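Local coordinates for methane monooxygenase regulatory protein B (Methylococcus capsulatus, PDB 4GAM) that regulates soluble methane monooxygenase, probably by docking on the hydroxylase component that oxidises methane to methanol, at residues S2-A10 with T67-W78. Residues are numbered along the deposited sequence; the frame is centred on the assembly and turned at random.
Sequences SVNSNAYDA and TVNVEDRAGYWW
Tyr-8 meets Arg-73 with its ring face and Trp-78 with its ring edge, and makes the aromatic part of the contact. The guanidinium of Arg-73 lies flat over one face of the phenol ring in a cation-pi stack, with CZ 3.6 Å from the ring centroid and the planes 16° apart. With CG anti to the backbone N (chi1 -172°), the same ring turns its CD2 edge onto the face of the Trp-78 indole, a T-shaped pair with planes at 71°, while Tyr-8 CB lies over the six-membered ring of Trp-78, 4.0 Å from its centroid, in a CH-pi contact. Replacing Tyr-8 by alanine is likely to take the stacking surface from Arg-73 and the edge contact from Trp-78, and to leave an acidic side chain of another protein without its hydroxyl partner.

Arg-73, in the turn, and Trp-78, on strand 76-82, belong to the beta hairpin whose strand 69-72 edges the four-stranded antiparallel sheet of this MmoB/DmpM-family protein, and the N-terminal segment lies against it without adding a strand. The chain of another protein packs here too: acidic side chains on it take a salt bridge from Arg-73 NH1 and a hydrogen bond with Tyr-8 OH.

Two hydrogen bonds fasten the N-terminal segment. Tyr-8 N donates almost straight to Glu-71 OE1 at 2.7 Å, meeting the carboxylate from above its plane. Asn-6 ND2 reaches Thr-67 O at 2.9 Å, in the carbonyl plane, and also bonds Asn-82 OD1.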
loop_
_atom_site.group_PDB
_atom_site.type_symbol
_atom_site.label_atom_id
_atom_site.label_comp_id
_atom_site.label_asym_id
_atom_site.label_seq_id
_atom_site.Cartn_x
_atom_site.Cartn_y
_atom_site.Cartn_z
ATOM N N SER D 2 40.187 -3.969 1.306
ATOM C CA SER D 2 39.167 -3.057 1.801
ATOM C C SER D 2 37.861 -3.250 1.039
ATOM O O SER D 2 36.782 -2.980 1.559
ATOM C CB SER D 2 39.648 -1.612 1.669
ATOM O OG SER D 2 40.180 -1.360 0.380
ATOM N N VAL D 3 37.970 -3.714 -0.202
ATOM C CA VAL D 3 36.795 -3.965 -1.034
ATOM C C VAL D 3 36.798 -5.384 -1.601
ATOM O O VAL D 3 35.743 -5.971 -1.841
ATOM C CB VAL D 3 36.665 -2.927 -2.165
ATOM C CG1 VAL D 3 35.855 -1.740 -1.689
ATOM C CG2 VAL D 3 38.035 -2.481 -2.631
ATOM N N ASN D 4 37.989 -5.930 -1.815
ATOM C CA ASN D 4 38.118 -7.350 -2.110
ATOM C C ASN D 4 38.499 -8.086 -0.833
ATOM O O ASN D 4 38.359 -9.304 -0.736
ATOM C CB ASN D 4 39.157 -7.604 -3.207
ATOM C CG ASN D 4 39.017 -8.984 -3.840
ATOM O OD1 ASN D 4 37.909 -9.490 -4.013
ATOM N ND2 ASN D 4 40.144 -9.597 -4.184
ATOM N N SER D 5 38.985 -7.334 0.150
ATOM C CA SER D 5 39.292 -7.895 1.461
ATOM C C SER D 5 37.998 -8.121 2.234
ATOM O O SER D 5 37.877 -9.073 3.006
ATOM C CB SER D 5 40.212 -6.961 2.246
ATOM O OG SER D 5 41.122 -6.296 1.384
ATOM N N ASN D 6 37.034 -7.229 2.023
ATOM C CA ASN D 6 35.705 -7.394 2.594
ATOM C C ASN D 6 34.774 -8.087 1.609
ATOM O O ASN D 6 33.552 -8.031 1.749
ATOM C CB ASN D 6 35.120 -6.044 3.017
ATOM C CG ASN D 6 35.843 -5.438 4.206
ATOM O OD1 ASN D 6 36.353 -6.152 5.071
ATOM N ND2 ASN D 6 35.887 -4.112 4.256
ATOM N N ALA D 7 35.358 -8.737 0.608
ATOM C CA ALA D 7 34.571 -9.508 -0.341
ATOM C C ALA D 7 33.919 -10.703 0.340
ATOM O O ALA D 7 34.435 -11.236 1.326
ATOM C CB ALA D 7 35.423 -9.964 -1.503
ATOM N N TYR D 8 32.774 -11.111 -0.196
ATOM C CA TYR D 8 32.052 -12.273 0.303
ATOM C C TYR D 8 32.914 -13.532 0.176
ATOM O O TYR D 8 32.784 -14.463 0.971
ATOM C CB TYR D 8 30.734 -12.433 -0.469
ATOM C CG TYR D 8 29.785 -13.485 0.073
ATOM C CD1 TYR D 8 30.003 -14.839 -0.167
ATOM C CD2 TYR D 8 28.652 -13.121 0.796
ATOM C CE1 TYR D 8 29.144 -15.800 0.314
ATOM C CE2 TYR D 8 27.780 -14.080 1.280
ATOM C CZ TYR D 8 28.034 -15.418 1.035
ATOM O OH TYR D 8 27.179 -16.386 1.506
ATOM N N ASP D 9 33.803 -13.552 -0.817
ATOM C CA ASP D 9 34.633 -14.730 -1.072
ATOM C C ASP D 9 36.138 -14.545 -0.852
ATOM O O ASP D 9 36.946 -14.965 -1.683
ATOM C CB ASP D 9 34.368 -15.295 -2.471
ATOM C CG ASP D 9 32.999 -15.932 -2.590
ATOM O OD1 ASP D 9 32.371 -16.180 -1.540
ATOM O OD2 ASP D 9 32.553 -16.190 -3.728
ATOM N N ALA D 10 36.504 -13.934 0.272
ATOM C CA ALA D 10 37.900 -13.866 0.696
ATOM C C ALA D 10 38.245 -15.165 1.412
ATOM O O ALA D 10 37.343 -15.884 1.836
ATOM C CB ALA D 10 38.119 -12.682 1.614
ATOM N N THR D 67 36.315 1.425 2.481
ATOM C CA THR D 67 36.334 -0.016 2.693
ATOM C C THR D 67 34.951 -0.650 2.550
ATOM O O THR D 67 34.768 -1.822 2.881
ATOM C CB THR D 67 36.897 -0.373 4.085
ATOM O OG1 THR D 67 35.967 0.030 5.100
ATOM C CG2 THR D 67 38.238 0.315 4.322
ATOM N N VAL D 68 33.974 0.114 2.068
ATOM C CA VAL D 68 32.628 -0.431 1.912
ATOM C C VAL D 68 32.494 -1.248 0.631
ATOM O O VAL D 68 32.624 -0.726 -0.477
ATOM C CB VAL D 68 31.523 0.652 1.991
ATOM C CG1 VAL D 68 31.851 1.832 1.105
ATOM C CG2 VAL D 68 30.175 0.060 1.608
ATOM N N ASN D 69 32.246 -2.542 0.798
ATOM C CA ASN D 69 32.087 -3.440 -0.335
ATOM C C ASN D 69 30.679 -4.004 -0.416
ATOM O O ASN D 69 30.243 -4.736 0.473
ATOM C CB ASN D 69 33.101 -4.581 -0.268
ATOM C CG ASN D 69 32.849 -5.645 -1.319
ATOM O OD1 ASN D 69 32.196 -6.656 -1.054
ATOM N ND2 ASN D 69 33.368 -5.423 -2.523
ATOM N N VAL D 70 29.970 -3.653 -1.482
ATOM C CA VAL D 70 28.647 -4.205 -1.738
ATOM C C VAL D 70 28.725 -5.246 -2.859
ATOM O O VAL D 70 29.458 -5.073 -3.834
ATOM C CB VAL D 70 27.606 -3.086 -2.053
ATOM C CG1 VAL D 70 28.292 -1.737 -2.197
ATOM C CG2 VAL D 70 26.771 -3.420 -3.291
ATOM N N GLU D 71 27.996 -6.345 -2.697
ATOM C CA GLU D 71 27.961 -7.384 -3.717
ATOM C C GLU D 71 26.528 -7.781 -4.039
ATOM O O GLU D 71 25.664 -7.796 -3.160
ATOM C CB GLU D 71 28.757 -8.612 -3.274
ATOM C CG GLU D 71 30.245 -8.369 -3.115
ATOM C CD GLU D 71 31.029 -9.662 -3.057
ATOM O OE1 GLU D 71 32.064 -9.707 -2.359
ATOM O OE2 GLU D 71 30.609 -10.637 -3.717
ATOM N N ASP D 72 26.280 -8.103 -5.303
ATOM C CA ASP D 72 24.945 -8.483 -5.734
ATOM C C ASP D 72 24.626 -9.926 -5.373
ATOM O O ASP D 72 25.415 -10.835 -5.638
ATOM C CB ASP D 72 24.783 -8.284 -7.241
ATOM C CG ASP D 72 23.409 -8.697 -7.740
ATOM O OD1 ASP D 72 22.412 -8.459 -7.020
ATOM O OD2 ASP D 72 23.328 -9.260 -8.851
ATOM N N ARG D 73 23.464 -10.122 -4.761
ATOM C CA ARG D 73 22.942 -11.457 -4.506
ATOM C C ARG D 73 21.600 -11.588 -5.218
ATOM O O ARG D 73 21.397 -10.997 -6.276
ATOM C CB ARG D 73 22.796 -11.701 -3.003
ATOM C CG ARG D 73 24.079 -11.451 -2.213
ATOM C CD ARG D 73 24.635 -12.737 -1.622
ATOM N NE ARG D 73 25.960 -13.076 -2.135
ATOM C CZ ARG D 73 26.482 -14.299 -2.104
ATOM N NH1 ARG D 73 25.789 -15.307 -1.592
ATOM N NH2 ARG D 73 27.695 -14.515 -2.592
ATOM N N ALA D 74 20.685 -12.358 -4.641
ATOM C CA ALA D 74 19.370 -12.532 -5.243
ATOM C C ALA D 74 18.566 -11.243 -5.176
ATOM O O ALA D 74 18.618 -10.411 -6.084
ATOM C CB ALA D 74 18.620 -13.640 -4.548
ATOM N N GLY D 75 17.822 -11.086 -4.089
ATOM C CA GLY D 75 16.986 -9.921 -3.909
ATOM C C GLY D 75 17.512 -8.967 -2.860
ATOM O O GLY D 75 16.755 -8.168 -2.310
ATOM N N TYR D 76 18.809 -9.044 -2.579
ATOM C CA TYR D 76 19.404 -8.132 -1.610
ATOM C C TYR D 76 20.850 -7.768 -1.908
ATOM O O TYR D 76 21.529 -8.432 -2.693
ATOM C CB TYR D 76 19.281 -8.681 -0.185
ATOM C CG TYR D 76 20.105 -9.915 0.114
ATOM C CD1 TYR D 76 21.411 -9.806 0.583
ATOM C CD2 TYR D 76 19.565 -11.187 -0.041
ATOM C CE1 TYR D 76 22.157 -10.925 0.874
ATOM C CE2 TYR D 76 20.301 -12.312 0.246
ATOM C CZ TYR D 76 21.599 -12.177 0.705
ATOM O OH TYR D 76 22.341 -13.300 0.997
ATOM N N TRP D 77 21.308 -6.701 -1.261
ATOM C CA TRP D 77 22.683 -6.251 -1.386
ATOM C C TRP D 77 23.469 -6.623 -0.142
ATOM O O TRP D 77 23.102 -6.254 0.974
ATOM C CB TRP D 77 22.735 -4.739 -1.606
ATOM C CG TRP D 77 22.043 -4.309 -2.848
ATOM C CD1 TRP D 77 20.803 -3.754 -2.945
ATOM C CD2 TRP D 77 22.543 -4.414 -4.184
ATOM N NE1 TRP D 77 20.503 -3.493 -4.259
ATOM C CE2 TRP D 77 21.554 -3.894 -5.041
ATOM C CE3 TRP D 77 23.734 -4.891 -4.738
ATOM C CZ2 TRP D 77 21.719 -3.838 -6.422
ATOM C CZ3 TRP D 77 23.896 -4.837 -6.107
ATOM C CH2 TRP D 77 22.893 -4.315 -6.936
ATOM N N TRP D 78 24.549 -7.364 -0.340
ATOM C CA TRP D 78 25.417 -7.740 0.759
ATOM C C TRP D 78 26.532 -6.703 0.880
ATOM O O TRP D 78 27.459 -6.681 0.076
ATOM C CB TRP D 78 25.978 -9.141 0.520
ATOM C CG TRP D 78 26.784 -9.695 1.651
ATOM C CD1 TRP D 78 26.321 -10.398 2.729
ATOM C CD2 TRP D 78 28.204 -9.612 1.805
ATOM N NE1 TRP D 78 27.367 -10.751 3.547
ATOM C CE2 TRP D 78 28.534 -10.281 3.003
ATOM C CE3 TRP D 78 29.228 -9.035 1.048
ATOM C CZ2 TRP D 78 29.847 -10.384 3.459
ATOM C CZ3 TRP D 78 30.528 -9.140 1.502
ATOM C CH2 TRP D 78 30.827 -9.812 2.694
#